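Local coordinates for protein 5'-methylthioadenosine nucleosidase / s-adenosylhomocysteine nucleosidase (PDB 4PR3) that is a nucleosidase of the phosphorylase superfamily, an alpha/beta protein built round a mixed beta sheet, and holds adenine in a pocket, at residues Met25-Ala29 / Gly30-Leu34; Met111-Ser114 / Pro115-Phe118; His208-Asp211 / Glu212-Gly216; Glu222-Ala226 / Asp227-Ser231. All coordinates share one frame; numbering follows the deposited sequence.

Interaction 1: Met25-Ala29 / Gly30-Leu34; sequences MKTVA and GKRLL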
# COMPACT_ATOMS: atom_id res chain seq x y z
N MSE A 25 -4.04 1.41 22.76
CA MSE A 25 -2.65 1.27 23.18
C MSE A 25 -2.54 0.61 24.55
O MSE A 25 -3.33 0.89 25.45
CB MSE A 25 -1.97 2.64 23.21
CG MSE A 25 -1.95 3.34 21.87
SE MSE A 25 -0.18 4.05 21.50
CE MSE A 25 0.84 2.44 21.84
N LYS A 26 -1.57 -0.28 24.68
CA LYS A 26 -1.33 -0.97 25.94
C LYS A 26 0.03 -0.56 26.47
O LYS A 26 1.00 -0.45 25.72
CB LYS A 26 -1.39 -2.48 25.73
CG LYS A 26 -1.18 -3.31 26.99
CD LYS A 26 -1.34 -4.80 26.69
CE LYS A 26 -1.19 -5.64 27.94
NZ LYS A 26 -1.31 -7.10 27.64
N THR A 27 0.11 -0.31 27.78
CA THR A 27 1.37 0.06 28.39
C THR A 27 1.98 -1.15 29.09
O THR A 27 1.36 -1.73 29.99
CB THR A 27 1.22 1.21 29.40
OG1 THR A 27 0.61 2.34 28.75
CG2 THR A 27 2.58 1.62 29.93
N VAL A 28 3.17 -1.52 28.67
CA VAL A 28 3.90 -2.62 29.29
C VAL A 28 5.26 -2.12 29.75
O VAL A 28 6.09 -1.73 28.92
CB VAL A 28 4.10 -3.80 28.32
CG1 VAL A 28 4.86 -4.93 29.00
CG2 VAL A 28 2.76 -4.29 27.80
N ALA A 29 5.47 -2.11 31.06
CA ALA A 29 6.74 -1.70 31.66
C ALA A 29 7.20 -0.32 31.18
O ALA A 29 8.35 -0.14 30.77
CB ALA A 29 7.81 -2.74 31.38
N GLY A 30 6.29 0.65 31.21
CA GLY A 30 6.62 2.01 30.83
C GLY A 30 6.74 2.24 29.34
O GLY A 30 7.02 3.35 28.90
N LYS A 31 6.54 1.18 28.55
CA LYS A 31 6.59 1.29 27.10
C LYS A 31 5.19 1.17 26.50
O LYS A 31 4.36 0.42 27.00
CB LYS A 31 7.50 0.20 26.51
CG LYS A 31 8.92 0.21 27.05
CD LYS A 31 9.62 1.53 26.75
CE LYS A 31 11.04 1.53 27.32
NZ LYS A 31 11.72 2.85 27.17
N ARG A 32 4.94 1.92 25.44
CA ARG A 32 3.62 1.92 24.81
C ARG A 32 3.57 1.05 23.55
O ARG A 32 4.26 1.32 22.57
CB ARG A 32 3.17 3.34 24.51
CG ARG A 32 1.83 3.71 25.14
CD ARG A 32 1.77 5.19 25.45
NE ARG A 32 2.63 5.96 24.56
CZ ARG A 32 2.68 7.29 24.53
NH1 ARG A 32 1.90 8.00 25.34
NH2 ARG A 32 3.50 7.91 23.69
N LEU A 33 2.75 0.00 23.60
CA LEU A 33 2.65 -0.96 22.51
C LEU A 33 1.33 -0.84 21.75
O LEU A 33 0.27 -0.68 22.36
CB LEU A 33 2.79 -2.39 23.04
CG LEU A 33 3.98 -2.70 23.94
CD1 LEU A 33 4.07 -4.20 24.17
CD2 LEU A 33 5.26 -2.18 23.33
N LEU A 34 1.41 -0.94 20.43
CA LEU A 34 0.23 -0.86 19.58
C LEU A 34 0.08 -2.12 18.73
O LEU A 34 0.93 -2.43 17.90
CB LEU A 34 0.31 0.38 18.68
CG LEU A 34 -0.82 0.56 17.67
CD1 LEU A 34 -2.16 0.65 18.38
CD2 LEU A 34 -0.57 1.79 16.80

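Interaction 2: Met111-Ser114 / Pro115-Phe118; sequences MDAS and PIGF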
# COMPACT_ATOMS: atom_id res chain seq x y z
N MSE A 111 6.18 -6.47 -6.02
CA MSE A 111 7.09 -5.50 -6.61
C MSE A 111 8.07 -6.17 -7.57
O MSE A 111 8.95 -6.91 -7.13
CB MSE A 111 7.88 -4.80 -5.50
CG MSE A 111 9.03 -3.93 -5.97
SE MSE A 111 8.43 -2.30 -6.84
CE MSE A 111 8.84 -2.75 -8.66
N ASP A 112 7.90 -5.92 -8.86
CA ASP A 112 8.88 -6.36 -9.85
C ASP A 112 9.25 -5.23 -10.81
O ASP A 112 8.45 -4.86 -11.67
CB ASP A 112 8.32 -7.55 -10.64
CG ASP A 112 9.38 -8.29 -11.42
OD1 ASP A 112 10.53 -7.81 -11.48
OD2 ASP A 112 9.06 -9.36 -11.99
N ALA A 113 10.45 -4.69 -10.65
CA ALA A 113 10.99 -3.68 -11.57
C ALA A 113 11.99 -4.25 -12.57
O ALA A 113 12.59 -3.50 -13.34
CB ALA A 113 11.59 -2.51 -10.80
N SER A 114 12.19 -5.56 -12.54
CA SER A 114 13.22 -6.22 -13.36
C SER A 114 13.27 -5.90 -14.86
O SER A 114 14.37 -5.84 -15.42
CB SER A 114 13.24 -7.73 -13.12
OG SER A 114 11.95 -8.30 -13.21
N PRO A 115 12.11 -5.70 -15.53
CA PRO A 115 12.19 -5.30 -16.94
C PRO A 115 13.07 -4.07 -17.19
O PRO A 115 13.70 -3.99 -18.24
CB PRO A 115 10.73 -4.99 -17.28
CG PRO A 115 9.96 -5.93 -16.43
CD PRO A 115 10.73 -6.03 -15.13
N ILE A 116 13.11 -3.13 -16.25
CA ILE A 116 13.97 -1.96 -16.39
C ILE A 116 15.35 -2.08 -15.72
O ILE A 116 16.10 -1.11 -15.67
CB ILE A 116 13.27 -0.65 -15.96
CG1 ILE A 116 13.09 -0.59 -14.44
CG2 ILE A 116 11.94 -0.49 -16.69
CD1 ILE A 116 12.42 0.67 -13.96
N GLY A 117 15.67 -3.27 -15.21
CA GLY A 117 17.00 -3.51 -14.66
C GLY A 117 17.18 -3.57 -13.15
O GLY A 117 18.31 -3.49 -12.67
N PHE A 118 16.09 -3.72 -12.41
CA PHE A 118 16.16 -3.86 -10.96
C PHE A 118 16.02 -5.32 -10.53
O PHE A 118 15.34 -6.10 -11.19
CB PHE A 118 15.06 -3.05 -10.28
CG PHE A 118 15.26 -1.57 -10.32
CD1 PHE A 118 15.96 -0.92 -9.31
CD2 PHE A 118 14.73 -0.81 -11.35
CE1 PHE A 118 16.14 0.45 -9.34
CE2 PHE A 118 14.91 0.56 -11.39
CZ PHE A 118 15.61 1.19 -10.38

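Interaction 3: His208-Asp211 / Glu212-Gly216; sequences HVID and EKLAG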
# COMPACT_ATOMS: atom_id res chain seq x y z
N HIS A 208 -8.88 -21.05 16.02
CA HIS A 208 -9.02 -21.29 17.45
C HIS A 208 -7.67 -21.66 18.06
O HIS A 208 -7.31 -21.17 19.13
CB HIS A 208 -10.05 -22.39 17.74
CG HIS A 208 -10.25 -22.67 19.20
ND1 HIS A 208 -9.37 -23.42 19.95
CD2 HIS A 208 -11.24 -22.29 20.04
CE1 HIS A 208 -9.81 -23.49 21.19
NE2 HIS A 208 -10.94 -22.82 21.28
N VAL A 209 -6.94 -22.53 17.37
CA VAL A 209 -5.61 -22.93 17.81
C VAL A 209 -4.62 -21.79 17.56
O VAL A 209 -3.74 -21.53 18.38
CB VAL A 209 -5.13 -24.19 17.08
CG1 VAL A 209 -3.84 -24.71 17.70
CG2 VAL A 209 -6.21 -25.26 17.11
N ILE A 210 -4.79 -21.11 16.43
CA ILE A 210 -3.93 -19.99 16.06
C ILE A 210 -4.03 -18.87 17.10
O ILE A 210 -3.02 -18.31 17.51
CB ILE A 210 -4.29 -19.43 14.67
CG1 ILE A 210 -4.18 -20.53 13.61
CG2 ILE A 210 -3.40 -18.26 14.30
CD1 ILE A 210 -2.77 -21.03 13.39
N ASP A 211 -5.26 -18.57 17.52
CA ASP A 211 -5.51 -17.52 18.51
C ASP A 211 -4.86 -17.81 19.86
O ASP A 211 -4.37 -16.90 20.53
CB ASP A 211 -7.02 -17.30 18.68
CG ASP A 211 -7.37 -16.63 20.00
OD1 ASP A 211 -7.17 -15.40 20.12
OD2 ASP A 211 -7.85 -17.33 20.92
N GLU A 212 -4.84 -19.08 20.26
CA GLU A 212 -4.26 -19.47 21.54
C GLU A 212 -2.73 -19.45 21.50
O GLU A 212 -2.07 -19.01 22.44
CB GLU A 212 -4.76 -20.85 21.97
CG GLU A 212 -4.20 -21.33 23.30
CD GLU A 212 -4.74 -22.69 23.71
OE1 GLU A 212 -5.84 -23.05 23.25
OE2 GLU A 212 -4.06 -23.38 24.49
N LYS A 213 -2.16 -19.92 20.39
CA LYS A 213 -0.71 -19.94 20.24
C LYS A 213 -0.16 -18.53 20.01
O LYS A 213 0.96 -18.22 20.41
CB LYS A 213 -0.30 -20.87 19.10
CG LYS A 213 -0.49 -22.35 19.42
CD LYS A 213 -0.15 -23.22 18.23
CE LYS A 213 -0.25 -24.70 18.57
NZ LYS A 213 0.79 -25.13 19.54
N LEU A 214 -0.95 -17.69 19.37
CA LEU A 214 -0.58 -16.30 19.13
C LEU A 214 -0.58 -15.52 20.45
O LEU A 214 0.25 -14.63 20.66
CB LEU A 214 -1.55 -15.65 18.14
CG LEU A 214 -0.97 -14.90 16.95
CD1 LEU A 214 0.17 -15.67 16.33
CD2 LEU A 214 -2.06 -14.67 15.91
N ALA A 215 -1.51 -15.86 21.33
CA ALA A 215 -1.59 -15.22 22.63
C ALA A 215 -0.39 -15.61 23.49
O ALA A 215 0.14 -14.80 24.25
CB ALA A 215 -2.89 -15.58 23.33
N GLY A 216 0.04 -16.86 23.35
CA GLY A 216 1.22 -17.33 24.05
C GLY A 216 2.46 -16.58 23.61
O GLY A 216 3.30 -16.22 24.42

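Interaction 4: Glu222-Ala226 / Asp227-Ser231; sequences ERAVA and DGLLS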
# COMPACT_ATOMS: atom_id res chain seq x y z
N GLU A 222 5.72 -9.30 25.38
CA GLU A 222 5.52 -8.31 26.44
C GLU A 222 6.53 -8.51 27.57
O GLU A 222 7.05 -7.54 28.13
CB GLU A 222 4.09 -8.36 26.97
CG GLU A 222 3.05 -7.89 25.96
CD GLU A 222 1.65 -7.84 26.54
OE1 GLU A 222 1.46 -8.34 27.67
OE2 GLU A 222 0.75 -7.29 25.88
N ARG A 223 6.83 -9.76 27.89
CA ARG A 223 7.86 -10.07 28.86
C ARG A 223 9.22 -9.58 28.36
O ARG A 223 10.02 -9.04 29.12
CB ARG A 223 7.91 -11.56 29.15
CG ARG A 223 9.08 -11.97 30.02
CD ARG A 223 9.05 -11.27 31.37
NE ARG A 223 10.24 -11.57 32.16
CZ ARG A 223 10.42 -12.70 32.84
NH1 ARG A 223 9.48 -13.64 32.82
NH2 ARG A 223 11.54 -12.89 33.53
N ALA A 224 9.47 -9.78 27.07
CA ALA A 224 10.72 -9.34 26.47
C ALA A 224 10.84 -7.82 26.48
O ALA A 224 11.93 -7.28 26.64
CB ALA A 224 10.86 -9.89 25.05
N VAL A 225 9.71 -7.14 26.29
CA VAL A 225 9.70 -5.68 26.32
C VAL A 225 10.10 -5.20 27.71
O VAL A 225 10.92 -4.29 27.85
CB VAL A 225 8.31 -5.11 25.93
CG1 VAL A 225 8.23 -3.63 26.26
CG2 VAL A 225 8.04 -5.35 24.45
N ALA A 226 9.55 -5.84 28.73
CA ALA A 226 9.92 -5.54 30.11
C ALA A 226 11.39 -5.85 30.37
O ALA A 226 12.01 -5.24 31.24
CB ALA A 226 9.03 -6.31 31.07
N ASP A 227 11.94 -6.79 29.60
CA ASP A 227 13.33 -7.20 29.75
C ASP A 227 14.28 -6.32 28.94
O ASP A 227 15.48 -6.58 28.88
CB ASP A 227 13.53 -8.66 29.32
CG ASP A 227 12.85 -9.63 30.26
OD1 ASP A 227 12.49 -9.23 31.38
OD2 ASP A 227 12.70 -10.81 29.87
N GLY A 228 13.73 -5.28 28.30
CA GLY A 228 14.56 -4.36 27.55
C GLY A 228 14.71 -4.65 26.07
O GLY A 228 15.72 -4.27 25.47
N LEU A 229 13.72 -5.32 25.49
CA LEU A 229 13.70 -5.61 24.06
C LEU A 229 13.99 -4.37 23.21
O LEU A 229 14.61 -4.46 22.15
CB LEU A 229 12.37 -6.22 23.64
CG LEU A 229 12.24 -6.65 22.17
CD1 LEU A 229 13.17 -7.82 21.88
CD2 LEU A 229 10.80 -7.00 21.82
N LEU A 230 13.55 -3.20 23.67
CA LEU A 230 13.87 -1.98 22.93
C LEU A 230 15.03 -1.30 23.63
O LEU A 230 14.84 -0.61 24.63
CB LEU A 230 12.65 -1.06 22.94
CG LEU A 230 11.28 -1.76 22.96
CD1 LEU A 230 10.15 -0.78 23.22
CD2 LEU A 230 11.02 -2.51 21.65
N SER A 231 16.22 -1.45 23.06
CA SER A 231 17.48 -0.93 23.60
C SER A 231 18.67 -1.45 22.79
O SER A 231 18.63 -2.58 22.29
CB SER A 231 17.66 -1.31 25.08
OG SER A 231 18.13 -2.64 25.20
O HOH W 1 12.08 -2.66 26.07

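Interaction 1: Met25-Ala29 / Gly30-Leu34
A type I' turn closes a tight beta hairpin here, with V28 facing K31 across it as the last pair. A29 and G30 sit at its corner, both at positive phi. The turn joins strand 26-28 to strand 31-37, the two strands running antiparallel. Backbone bonds hold the ladder. V28 N donates to K31 O at 2.8 Å, and K31 N returns a bond to V28 O at 3.0 Å. The second of these comes in above the carbonyl plane, 58° out of it. Two pairs further on, K26 and L33 exchange two nearly straight bonds, with K26 N to L33 O at 3.0 Å and L33 N to K26 O at 2.8 Å. Between them T27 and R32 form a non-hydrogen-bonded pair. T27 CA also makes a CA-H...O contact with K31 O.

Side-chain contacts split by face. On the face of K26, V28, K31 and L33, the CG2 branch of V28 meets CD1 of L33 at 3.9 Å. L33 and K31 also pack on V225 of helix 207-226, which covers this face. On the other face, T27 OG1 lies near CG of R32. The polar ends are tied to the rest of the fold: K26 NZ pairs with E222 and also bonds L50 O, while the guanidinium of R32 bonds M80 O and pairs with D79. Selenomethionine M25 closes the open end of the hairpin. Its chain bends at chi2 and chi3 (51°), which folds CE back over the second strand. There CE meets CB of R32 at 3.7 Å and CB of L34 at 3.8 Å.

Interaction 2: Met111-Ser114 / Pro115-Phe118
The methyl CB of A113 packs against CB of F118, 3.6 Å away. The same methyl also meets CD2 of the F118 ring, approaching it obliquely. CG1 of I116 and the carbonyl O of A113 lie at the ring's edge, in its plane. I116 places CG1 between its backbone N and carbonyl carbon (chi1 71°), a torsion that turns this branch toward A113 O.

Behind these contacts stands a short 3-10 turn. I116 N donates to A113 O at 3.0 Å. G117 N donates to S114 O at 2.9 Å, from above the carbonyl plane and 65° out of it. The chain then leaves the turn at G117, where a positive phi reverses its course. It comes back past S114, whose CA makes a CA-H...O contact with F118 O. P115 sits inside the turn; its nitrogen carries no hydrogen and gives no backbone bond.

Further out, D112 lies just ahead of the 3-10 turn. Its carboxylate reaches forward to S114 N, with OD1 accepting at 3.0 Å, which fits an Asx turn, though the place of OD1 in the model is doubtful.

The piece belongs to the loop between strand 100-108 and strand 132-133. D112 makes backbone hydrogen bonds to the second subunit, and D112 packs on N151 of that subunit. P115 and I116 pack on I152 of the same neighbour. N151 and I152 are residues of the adenine pocket, so the loop, which links strands 100-108 and 132-133 of its own chain, packs on residues that line the adenine pocket of the other subunit.

Interaction 3: His208-Asp211 / Glu212-Gly216
V209 and K213 lie side by side and point the same way. The aliphatic chain of K213 runs along the valine, and its CE meets CG1 of V209 at 3.7 Å. CG1 stands anti to the backbone N of V209 (chi1 -172°), which turns this branch to the lysine. K213 bends at chi4, so NZ turns aside from the line of the methylenes. Beneath this pair, K213 N donates to V209 O at 3.0 Å.

I210 and L214 are likewise aligned. They touch more loosely, CG2 of I210 being 4.2 Å from CD2 of L214. Both are buried. L214 also packs on V100 of strand 100-108, so this side of the helix rests on the sheet.

All of these pairs are four residues apart, the i to i+4 spacing of an alpha helix. They lie in the first half of helix 207-226. L214 N bonds I210 O at 2.9 Å, and A215 N bonds D211 O at 3.1 Å. At the start of segment 212-216 the pattern is looser: E212 N is shared between H208 O and V209 O, and both bonds are weak.

H208 and E212 are also one turn apart. OE1 of E212 approaches the imidazole obliquely, but ND1 of H208 stays 4.8 Å from it. NE2 of H208 has a weak bond to R45.

D211 turns its carboxylate to helix 45-50. OD2 takes a hydrogen bond with H46 ND1, and OD1 accepts from L47 N. A215 packs beside it on H46, L47 and L50, its CB lying 3.4 Å from the carbonyl O of D211.

Interaction 4: Glu222-Ala226 / Asp227-Ser231
A Schellman motif ends helix 207-226, tying G228 and L229 back to V225 and A224. L229 N donates to A224 O at 2.9 Å. Inside that bond, G228 N donates to V225 O at 3.0 Å, from above the carbonyl plane. G228 has a positive phi of 94°, which turns the chain out of the helix. D227 N is held less firmly, with weak bonds to both R223 O and A224 O.

The turn brings L229 back over the last helical residues, as is usual for this C-terminal cap. CD2 of L229 meets CG2 of V225 at 4.2 Å, and its CB lies at the same distance from CB of A224. V225 in turn packs on K31 and L33 of strand 31-37, so the cap sits against the hairpin.

On the outer side R223 and D227 form a salt bridge. OD1 of D227 lies at the guanidinium edge, near its plane, 3.3 Å from NE of R223. The bond is weak, and the two flat groups are turned 80° apart. R223 bends at chi2 (60°), which swings NE toward the aspartate.

A water donates to V225 O at 2.7 Å and accepts from L230 N. Beyond it, OG of S231 donates to G228 O at 2.9 Å, in the carbonyl plane.

Interactions 1 and 4 touch, with centres about 11 Å apart. The salt bridge of K26 with E222 and the packing of V225 on the hairpin join them. Interaction 3 shares helix 207-226 with interaction 4 but lies about 21 Å from it, centre to centre. Of the four it is the partly buried one; the other three are surface contacts. Interaction 2 stands apart, with nearest atoms at least about 25 Å from the others, and alone meets the second subunit. The chemistry follows the place. Cross-strand bonds hold interaction 1, a 3-10 turn interaction 2, helix bonds, weak at E212 N, interaction 3, and a cap with a surface ion pair interaction 4.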